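Side-chain contacts in D,D-dipeptidase/D,D-carboxypeptidase (Enterococcus faecalis, PDB 4MUQ), which hydrolyses D-Ala-D-Ala as a zinc-dependent D,D-peptidase of vancomycin resistance, and probably also acts as a D,D-carboxypeptidase: residues R49-V54 / F169-Y174; K178-N183 / E188-F193. All blocks are in the same frame, centred on the assembly; numbering follows the deposited sequence.

In the fold
Interaction 1 is made on strand 168-171, which begins with the zinc ligand His168; interaction 2 follows it in the chain. In interaction 1, helix 49-62 packs on strand 168-171, the side chain of Tyr171 lying about 12 Å from the zinc and that of Val51 about 10 Å from the side chain of the zinc ligand His108. The chain then runs into helix 176-183, which meets helix 187-194 in interaction 2, where the side chain of Met180 is about 11 Å from that of His168. The contacts follow in series, their centres about 17 Å apart, and touch where Val172 CG2 packs 4.2 Å from Met180 SD. Neither includes a zinc ligand; both are structural packing.

Interaction 1 of 2, residues R49-V54 / F169-Y174; sequences RDVANV and FRYVGY
Val51 and Tyr171 hold the tight end of this helix-on-strand contact of the hedgehog/DD-peptidase fold, where helix 49-62 packs against a central strand of the four-stranded antiparallel sheet that carries the zinc ligand His168. The two side chains run past each other in opposite directions, and both valine methyls touch the tyrosine. Val51 CG2 comes obliquely to the ring, 3.6 Å from Tyr171 CD2, while Val51 CG1 lies 3.8 Å from Tyr171 CB. With CG anti to the backbone N (chi1 -177°), the ring is carried out across the helix, and its CE1 side meets Val54 on the next turn. Here the fit is looser: Val54 crosses the ring at about a right angle and sets CG2 3.9 Å and CG1 4.1 Å from Tyr171 CE1. Val54 and the tyrosine are partly exposed, and Asp50 beside them faces solvent. Phe148 of the neighbouring strand 148-150 meets the Tyr171 ring edge-to-face and also touches both valines, so the helix and the two strands share one apolar layer. On the ring face turned from the valines, the backbone curls back at Gly173, whose N sits 3.6 Å above the plane of the Tyr171 ring, over its centre. The tyrosine is thus held between the helix and its own chain. Its carbonyl is gripped as well. The buried Arg170, salt-bridged to Glu107, sends NE to Tyr171 O at 2.8 Å; the donor stands above the carbonyl plane, 51° out of it, although the acceptor lies close to the plane of the guanidinium.

Interaction 2 of 2, residues K178-N183 / E188-F193; sequences KIMQEN and EEYTQF
Met180 crosses the ring of Tyr190 at about a right angle where two consecutive helices, 176-183 and 187-194, turn against each other. The axes of segments 178-183 and 188-193 approach to 10.5 Å, with 105° between their directions. Apolar packing does most of the work. Met180 CG rests 3.6 Å from Tyr190 CG, near the root of the ring, and Ile179 CG2 approaches further out, 3.8 Å from Tyr190 CE1. The same methyl is 4.3 Å from Phe193 CE2, one turn on, so Ile179 contacts both aromatic rings. A Met-aromatic contact adds to this: Met180 SD is 4.6 Å from the centroid of the Tyr190 ring and 35° off its normal, an oblique approach. Met180 CG stands anti to the carbonyl carbon (chi1 -68°), and from there CG and SD both reach the CB-CG end of the tyrosine. The polar bonds lie within 178-183 or go to residues outside the two segments. Ile179 O accepts twice from Asn183, from its backbone N at 3.1 Å and from its ND2 at 3.0 Å, the two donors coming from opposite faces of the carbonyl plane. Lys178 NZ bonds to Gln181 OE1 at 2.9 Å, in the carbonyl plane, and pairs with Asp145 too. The hydroxyl of the buried Tyr190 has a partner in His176 ND1, at the start of the first helix, which ties the far end of the ring back to that helix. Beyond the pair, strand 213-219 offers Ile215 to both Ile179 and Tyr190, and strand 203-205 covers Ile179 with Tyr203 and Phe205, so the helix pair packs against the sheet containing both strands.

Interaction 1 of 2, residues R49-V54 / F169-Y174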
ATOM      1  N   ARG A  49      -2.311  -2.794 -12.185  1.00 18.06           N
ATOM      2  CA  ARG A  49      -3.563  -3.307 -12.732  1.00 18.08           C
ATOM      3  C   ARG A  49      -4.505  -3.871 -11.669  1.00 16.47           C
ATOM      4  O   ARG A  49      -5.689  -3.521 -11.633  1.00 20.11           O
ATOM      5  CB  ARG A  49      -3.280  -4.375 -13.796  1.00 20.80           C
ATOM      6  CG  ARG A  49      -4.536  -4.979 -14.434  1.00 25.05           C
ATOM      7  CD  ARG A  49      -4.195  -6.040 -15.481  1.00 32.03           C
ATOM      8  NE  ARG A  49      -3.866  -5.459 -16.783  1.00 49.35           N
ATOM      9  CZ  ARG A  49      -2.630  -5.311 -17.256  1.00 46.80           C
ATOM     10  NH1 ARG A  49      -1.584  -5.705 -16.536  1.00 41.32           N
ATOM     11  NH2 ARG A  49      -2.439  -4.772 -18.457  1.00 44.06           N
ATOM     12  N   ASP A  50      -3.998  -4.742 -10.806  1.00 21.85           N
ATOM     13  CA  ASP A  50      -4.862  -5.353  -9.800  1.00 22.93           C
ATOM     14  C   ASP A  50      -5.375  -4.318  -8.799  1.00 17.58           C
ATOM     15  O   ASP A  50      -6.504  -4.418  -8.318  1.00 20.78           O
ATOM     16  CB  ASP A  50      -4.160  -6.530  -9.115  1.00 24.28           C
ATOM     17  CG  ASP A  50      -3.851  -7.663 -10.081  1.00 38.12           C
ATOM     18  OD1 ASP A  50      -4.592  -7.816 -11.080  1.00 38.64           O
ATOM     19  OD2 ASP A  50      -2.864  -8.392  -9.846  1.00 52.71           O
ATOM     20  N   VAL A  51      -4.564  -3.302  -8.528  1.00 15.69           N
ATOM     21  CA  VAL A  51      -4.955  -2.212  -7.639  1.00 14.08           C
ATOM     22  C   VAL A  51      -6.055  -1.323  -8.269  1.00 17.05           C
ATOM     23  O   VAL A  51      -7.019  -0.920  -7.601  1.00 15.88           O
ATOM     24  CB  VAL A  51      -3.733  -1.370  -7.231  1.00 16.82           C
ATOM     25  CG1 VAL A  51      -4.132  -0.313  -6.242  1.00 20.15           C
ATOM     26  CG2 VAL A  51      -2.651  -2.267  -6.626  1.00 18.74           C
ATOM     27  N   ALA A  52      -5.910  -1.009  -9.555  1.00 13.69           N
ATOM     28  CA  ALA A  52      -6.946  -0.279 -10.286  1.00 14.81           C
ATOM     29  C   ALA A  52      -8.256  -1.057 -10.236  1.00 15.39           C
ATOM     30  O   ALA A  52      -9.328  -0.483 -10.052  1.00 13.97           O
ATOM     31  CB  ALA A  52      -6.513  -0.044 -11.728  1.00 14.50           C
ATOM     32  N   ASN A  53      -8.177  -2.375 -10.377  1.00 14.00           N
ATOM     33  CA  ASN A  53      -9.387  -3.179 -10.324  1.00 14.15           C
ATOM     34  C   ASN A  53     -10.062  -3.110  -8.958  1.00 14.80           C
ATOM     35  O   ASN A  53     -11.286  -3.004  -8.876  1.00 15.95           O
ATOM     36  CB  ASN A  53      -9.103  -4.618 -10.751  1.00 14.62           C
ATOM     37  CG  ASN A  53      -8.769  -4.721 -12.227  1.00 26.92           C
ATOM     38  OD1 ASN A  53      -9.110  -3.831 -13.010  1.00 24.65           O
ATOM     39  ND2 ASN A  53      -8.098  -5.801 -12.615  1.00 28.49           N
ATOM     40  N   VAL A  54      -9.267  -3.142  -7.892  1.00 14.46           N
ATOM     41  CA  VAL A  54      -9.817  -3.066  -6.549  1.00 15.06           C
ATOM     42  C   VAL A  54     -10.479  -1.709  -6.300  1.00 15.27           C
ATOM     43  O   VAL A  54     -11.560  -1.626  -5.705  1.00 14.56           O
ATOM     44  CB  VAL A  54      -8.720  -3.349  -5.501  1.00 15.83           C
ATOM     45  CG1 VAL A  54      -9.168  -2.928  -4.118  1.00 26.81           C
ATOM     46  CG2 VAL A  54      -8.354  -4.829  -5.514  1.00 18.90           C
ATOM     47  N   PHE A 169      -4.049   6.884   0.131  1.00  8.53           N
ATOM     48  CA  PHE A 169      -4.382   5.490   0.438  1.00  9.66           C
ATOM     49  C   PHE A 169      -3.378   4.553  -0.191  1.00  9.25           C
ATOM     50  O   PHE A 169      -2.920   4.769  -1.309  1.00  9.98           O
ATOM     51  CB  PHE A 169      -5.814   5.172  -0.024  1.00 10.41           C
ATOM     52  CG  PHE A 169      -6.846   5.850   0.810  1.00 11.15           C
ATOM     53  CD1 PHE A 169      -7.429   5.182   1.877  1.00 13.39           C
ATOM     54  CD2 PHE A 169      -7.172   7.177   0.592  1.00 11.61           C
ATOM     55  CE1 PHE A 169      -8.366   5.807   2.694  1.00 14.60           C
ATOM     56  CE2 PHE A 169      -8.098   7.816   1.407  1.00 14.49           C
ATOM     57  CZ  PHE A 169      -8.696   7.122   2.463  1.00 15.61           C
ATOM     58  N   ARG A 170      -3.033   3.508   0.551  1.00  8.52           N
ATOM     59  CA  ARG A 170      -2.029   2.541   0.120  1.00  9.32           C
ATOM     60  C   ARG A 170      -2.645   1.154   0.018  1.00  8.25           C
ATOM     61  O   ARG A 170      -3.326   0.705   0.952  1.00  9.55           O
ATOM     62  CB  ARG A 170      -0.872   2.536   1.133  1.00  9.33           C
ATOM     63  CG  ARG A 170       0.057   1.316   1.076  1.00  9.18           C
ATOM     64  CD  ARG A 170       0.842   1.198  -0.217  1.00  8.99           C
ATOM     65  NE  ARG A 170       1.495  -0.111  -0.242  1.00  8.96           N
ATOM     66  CZ  ARG A 170       2.706  -0.359   0.246  1.00 10.44           C
ATOM     67  NH1 ARG A 170       3.444   0.616   0.756  1.00 10.05           N
ATOM     68  NH2 ARG A 170       3.185  -1.603   0.211  1.00  9.75           N
ATOM     69  N   TYR A 171      -2.444   0.494  -1.119  1.00  8.81           N
ATOM     70  CA  TYR A 171      -2.865  -0.893  -1.261  1.00  8.35           C
ATOM     71  C   TYR A 171      -1.816  -1.817  -0.659  1.00  8.91           C
ATOM     72  O   TYR A 171      -0.647  -1.784  -1.071  1.00 10.07           O
ATOM     73  CB  TYR A 171      -3.059  -1.237  -2.728  1.00 10.11           C
ATOM     74  CG  TYR A 171      -3.565  -2.637  -2.956  1.00 10.65           C
ATOM     75  CD1 TYR A 171      -4.910  -2.921  -2.831  1.00 12.21           C
ATOM     76  CD2 TYR A 171      -2.694  -3.663  -3.294  1.00 12.03           C
ATOM     77  CE1 TYR A 171      -5.385  -4.202  -3.043  1.00 14.17           C
ATOM     78  CE2 TYR A 171      -3.161  -4.951  -3.522  1.00 13.92           C
ATOM     79  CZ  TYR A 171      -4.509  -5.207  -3.389  1.00 14.40           C
ATOM     80  OH  TYR A 171      -4.998  -6.481  -3.599  1.00 16.77           O
ATOM     81  N   VAL A 172      -2.241  -2.650   0.296  1.00  8.26           N
ATOM     82  CA  VAL A 172      -1.394  -3.713   0.856  1.00  9.87           C
ATOM     83  C   VAL A 172      -1.975  -5.087   0.570  1.00 11.36           C
ATOM     84  O   VAL A 172      -1.290  -6.104   0.734  1.00 12.11           O
ATOM     85  CB  VAL A 172      -1.177  -3.562   2.375  1.00 10.03           C
ATOM     86  CG1 VAL A 172      -0.303  -2.352   2.667  1.00 11.80           C
ATOM     87  CG2 VAL A 172      -2.509  -3.469   3.114  1.00 11.68           C
ATOM     88  N   GLY A 173      -3.232  -5.130   0.144  1.00 11.89           N
ATOM     89  CA  GLY A 173      -3.916  -6.384  -0.095  1.00 12.32           C
ATOM     90  C   GLY A 173      -4.693  -6.885   1.108  1.00 12.65           C
ATOM     91  O   GLY A 173      -4.341  -6.608   2.257  1.00 14.24           O
ATOM     92  N   TYR A 174      -5.763  -7.613   0.832  1.00 16.82           N
ATOM     93  CA  TYR A 174      -6.535  -8.286   1.866  1.00 15.14           C
ATOM     94  C   TYR A 174      -5.816  -9.595   2.202  1.00 20.78           C
ATOM     95  O   TYR A 174      -5.291 -10.256   1.309  1.00 21.89           O
ATOM     96  CB  TYR A 174      -7.928  -8.573   1.313  1.00 18.08           C
ATOM     97  CG  TYR A 174      -8.921  -9.118   2.306  1.00 20.02           C
ATOM     98  CD1 TYR A 174      -9.661  -8.260   3.121  1.00 21.58           C
ATOM     99  CD2 TYR A 174      -9.138 -10.482   2.420  1.00 22.71           C
ATOM    100  CE1 TYR A 174     -10.576  -8.753   4.028  1.00 24.44           C
ATOM    101  CE2 TYR A 174     -10.060 -10.987   3.329  1.00 22.45           C
ATOM    102  CZ  TYR A 174     -10.771 -10.113   4.126  1.00 23.35           C
ATOM    103  OH  TYR A 174     -11.688 -10.606   5.029  1.00 29.60           O
TER

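Interaction 2 of 2, residues K178-N183 / E188-F193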
ATOM      1  N   LYS A 178      -7.163  -5.336   6.620  1.00 13.07           N
ATOM      2  CA  LYS A 178      -8.170  -5.546   7.651  1.00 13.97           C
ATOM      3  C   LYS A 178      -7.512  -5.765   9.005  1.00 16.90           C
ATOM      4  O   LYS A 178      -7.981  -5.241  10.022  1.00 17.33           O
ATOM      5  CB  LYS A 178      -9.065  -6.734   7.297  1.00 15.04           C
ATOM      6  CG  LYS A 178     -10.292  -6.864   8.174  1.00 19.68           C
ATOM      7  CD  LYS A 178     -11.213  -5.670   7.977  1.00 22.30           C
ATOM      8  CE  LYS A 178     -12.512  -5.870   8.747  1.00 27.56           C
ATOM      9  NZ  LYS A 178     -13.471  -4.760   8.487  1.00 31.46           N
ATOM     10  N   ILE A 179      -6.426  -6.537   9.019  1.00 15.41           N
ATOM     11  CA  ILE A 179      -5.698  -6.780  10.258  1.00 14.62           C
ATOM     12  C   ILE A 179      -5.145  -5.446  10.763  1.00 16.81           C
ATOM     13  O   ILE A 179      -5.203  -5.168  11.956  1.00 16.39           O
ATOM     14  CB  ILE A 179      -4.563  -7.787  10.032  1.00 17.16           C
ATOM     15  CG1 ILE A 179      -5.142  -9.126   9.594  1.00 17.94           C
ATOM     16  CG2 ILE A 179      -3.729  -7.965  11.295  1.00 18.21           C
ATOM     17  CD1 ILE A 179      -4.113 -10.068   9.017  1.00 20.36           C
ATOM     18  N   MET A 180      -4.649  -4.601   9.860  1.00 13.67           N
ATOM     19  CA  MET A 180      -4.163  -3.285  10.267  1.00 13.41           C
ATOM     20  C   MET A 180      -5.285  -2.428  10.845  1.00 13.41           C
ATOM     21  O   MET A 180      -5.095  -1.755  11.860  1.00 17.27           O
ATOM     22  CB  MET A 180      -3.497  -2.578   9.098  1.00 13.21           C
ATOM     23  CG  MET A 180      -2.202  -3.255   8.673  1.00 11.42           C
ATOM     24  SD  MET A 180      -1.554  -2.638   7.122  1.00 12.67           S
ATOM     25  CE  MET A 180      -1.352  -0.902   7.500  1.00 14.45           C
ATOM     26  N   GLN A 181      -6.458  -2.492  10.223  1.00 15.24           N
ATOM     27  CA  GLN A 181      -7.608  -1.740  10.702  1.00 17.80           C
ATOM     28  C   GLN A 181      -8.019  -2.212  12.093  1.00 21.13           C
ATOM     29  O   GLN A 181      -8.240  -1.393  12.985  1.00 20.05           O
ATOM     30  CB  GLN A 181      -8.785  -1.879   9.738  1.00 18.94           C
ATOM     31  CG  GLN A 181     -10.043  -1.134  10.212  1.00 22.68           C
ATOM     32  CD  GLN A 181     -11.302  -1.564   9.483  1.00 30.63           C
ATOM     33  OE1 GLN A 181     -11.614  -2.752   9.402  1.00 34.12           O
ATOM     34  NE2 GLN A 181     -12.034  -0.593   8.947  1.00 37.19           N
ATOM     35  N   GLU A 182      -8.105  -3.530  12.282  1.00 17.67           N
ATOM     36  CA  GLU A 182      -8.517  -4.100  13.562  1.00 20.84           C
ATOM     37  C   GLU A 182      -7.580  -3.708  14.701  1.00 22.16           C
ATOM     38  O   GLU A 182      -8.015  -3.540  15.841  1.00 24.39           O
ATOM     39  CB  GLU A 182      -8.593  -5.626  13.471  1.00 21.23           C
ATOM     40  CG  GLU A 182      -9.679  -6.164  12.550  1.00 32.26           C
ATOM     41  CD  GLU A 182      -9.523  -7.655  12.268  1.00 39.52           C
ATOM     42  OE1 GLU A 182      -8.523  -8.249  12.730  1.00 46.15           O
ATOM     43  OE2 GLU A 182     -10.399  -8.227  11.581  1.00 41.80           O
ATOM     44  N   ASN A 183      -6.293  -3.572  14.395  1.00 19.16           N
ATOM     45  CA  ASN A 183      -5.290  -3.282  15.418  1.00 20.10           C
ATOM     46  C   ASN A 183      -4.887  -1.814  15.519  1.00 18.44           C
ATOM     47  O   ASN A 183      -4.087  -1.449  16.392  1.00 23.16           O
ATOM     48  CB  ASN A 183      -4.042  -4.124  15.177  1.00 21.45           C
ATOM     49  CG  ASN A 183      -4.239  -5.565  15.561  1.00 23.10           C
ATOM     50  OD1 ASN A 183      -4.183  -5.915  16.740  1.00 28.68           O
ATOM     51  ND2 ASN A 183      -4.485  -6.414  14.575  1.00 24.82           N
ATOM     52  N   GLU A 188       4.154   0.720   9.175  1.00 10.18           N
ATOM     53  CA  GLU A 188       5.359   0.514   9.991  1.00 10.67           C
ATOM     54  C   GLU A 188       5.094  -0.491  11.110  1.00 11.54           C
ATOM     55  O   GLU A 188       5.871  -1.430  11.318  1.00 12.90           O
ATOM     56  CB  GLU A 188       5.824   1.837  10.608  1.00 11.32           C
ATOM     57  CG  GLU A 188       6.574   2.773   9.641  1.00 10.56           C
ATOM     58  CD  GLU A 188       5.681   3.527   8.658  1.00 11.65           C
ATOM     59  OE1 GLU A 188       4.440   3.520   8.813  1.00 11.38           O
ATOM     60  OE2 GLU A 188       6.247   4.127   7.715  1.00 11.07           O
ATOM     61  N   GLU A 189       3.999  -0.288  11.834  1.00 11.53           N
ATOM     62  CA  GLU A 189       3.657  -1.179  12.927  1.00 11.94           C
ATOM     63  C   GLU A 189       3.362  -2.593  12.439  1.00 13.54           C
ATOM     64  O   GLU A 189       3.810  -3.557  13.056  1.00 13.30           O
ATOM     65  CB  GLU A 189       2.483  -0.611  13.720  1.00 14.16           C
ATOM     66  CG  GLU A 189       2.856   0.573  14.597  1.00 17.50           C
ATOM     67  CD  GLU A 189       1.649   1.377  15.020  1.00 18.04           C
ATOM     68  OE1 GLU A 189       1.029   2.002  14.135  1.00 16.15           O
ATOM     69  OE2 GLU A 189       1.321   1.379  16.229  1.00 23.01           O
ATOM     70  N   TYR A 190       2.624  -2.712  11.338  1.00 12.15           N
ATOM     71  CA  TYR A 190       2.288  -4.025  10.794  1.00 12.16           C
ATOM     72  C   TYR A 190       3.548  -4.777  10.352  1.00 12.47           C
ATOM     73  O   TYR A 190       3.659  -5.989  10.540  1.00 12.65           O
ATOM     74  CB  TYR A 190       1.296  -3.902   9.636  1.00 11.73           C
ATOM     75  CG  TYR A 190       0.789  -5.240   9.148  1.00 10.70           C
ATOM     76  CD1 TYR A 190       0.072  -6.074   9.987  1.00 13.08           C
ATOM     77  CD2 TYR A 190       1.030  -5.671   7.843  1.00 11.45           C
ATOM     78  CE1 TYR A 190      -0.390  -7.307   9.556  1.00 14.61           C
ATOM     79  CE2 TYR A 190       0.559  -6.906   7.397  1.00 12.01           C
ATOM     80  CZ  TYR A 190      -0.149  -7.713   8.265  1.00 13.36           C
ATOM     81  OH  TYR A 190      -0.634  -8.939   7.855  1.00 15.89           O
ATOM     82  N   THR A 191       4.497  -4.047   9.779  1.00 11.85           N
ATOM     83  CA  THR A 191       5.738  -4.657   9.304  1.00 10.98           C
ATOM     84  C   THR A 191       6.505  -5.298  10.470  1.00 11.80           C
ATOM     85  O   THR A 191       7.047  -6.407  10.347  1.00 13.78           O
ATOM     86  CB  THR A 191       6.589  -3.608   8.559  1.00  9.57           C
ATOM     87  OG1 THR A 191       5.820  -3.062   7.480  1.00 11.25           O
ATOM     88  CG2 THR A 191       7.841  -4.217   7.961  1.00 12.49           C
ATOM     89  N   GLN A 192       6.544  -4.612  11.610  1.00 11.78           N
ATOM     90  CA  GLN A 192       7.136  -5.201  12.808  1.00 13.13           C
ATOM     91  C   GLN A 192       6.280  -6.332  13.397  1.00 14.79           C
ATOM     92  O   GLN A 192       6.788  -7.394  13.733  1.00 16.12           O
ATOM     93  CB  GLN A 192       7.419  -4.129  13.868  1.00 14.41           C
ATOM     94  CG  GLN A 192       8.025  -4.679  15.170  1.00 15.54           C
ATOM     95  CD  GLN A 192       9.410  -5.263  14.967  1.00 16.70           C
ATOM     96  OE1 GLN A 192      10.267  -4.652  14.312  1.00 18.06           O
ATOM     97  NE2 GLN A 192       9.645  -6.442  15.530  1.00 17.97           N
ATOM     98  N   PHE A 193       4.977  -6.090  13.479  1.00 15.41           N
ATOM     99  CA  PHE A 193       4.038  -7.020  14.104  1.00 16.07           C
ATOM    100  C   PHE A 193       4.140  -8.415  13.506  1.00 15.78           C
ATOM    101  O   PHE A 193       4.240  -9.407  14.228  1.00 17.55           O
ATOM    102  CB  PHE A 193       2.620  -6.473  13.907  1.00 16.64           C
ATOM    103  CG  PHE A 193       1.517  -7.444  14.269  1.00 15.19           C
ATOM    104  CD1 PHE A 193       1.090  -7.582  15.576  1.00 19.70           C
ATOM    105  CD2 PHE A 193       0.845  -8.145  13.269  1.00 17.20           C
ATOM    106  CE1 PHE A 193       0.056  -8.453  15.894  1.00 22.85           C
ATOM    107  CE2 PHE A 193      -0.188  -9.004  13.575  1.00 23.52           C
ATOM    108  CZ  PHE A 193      -0.581  -9.157  14.886  1.00 21.85           C
TER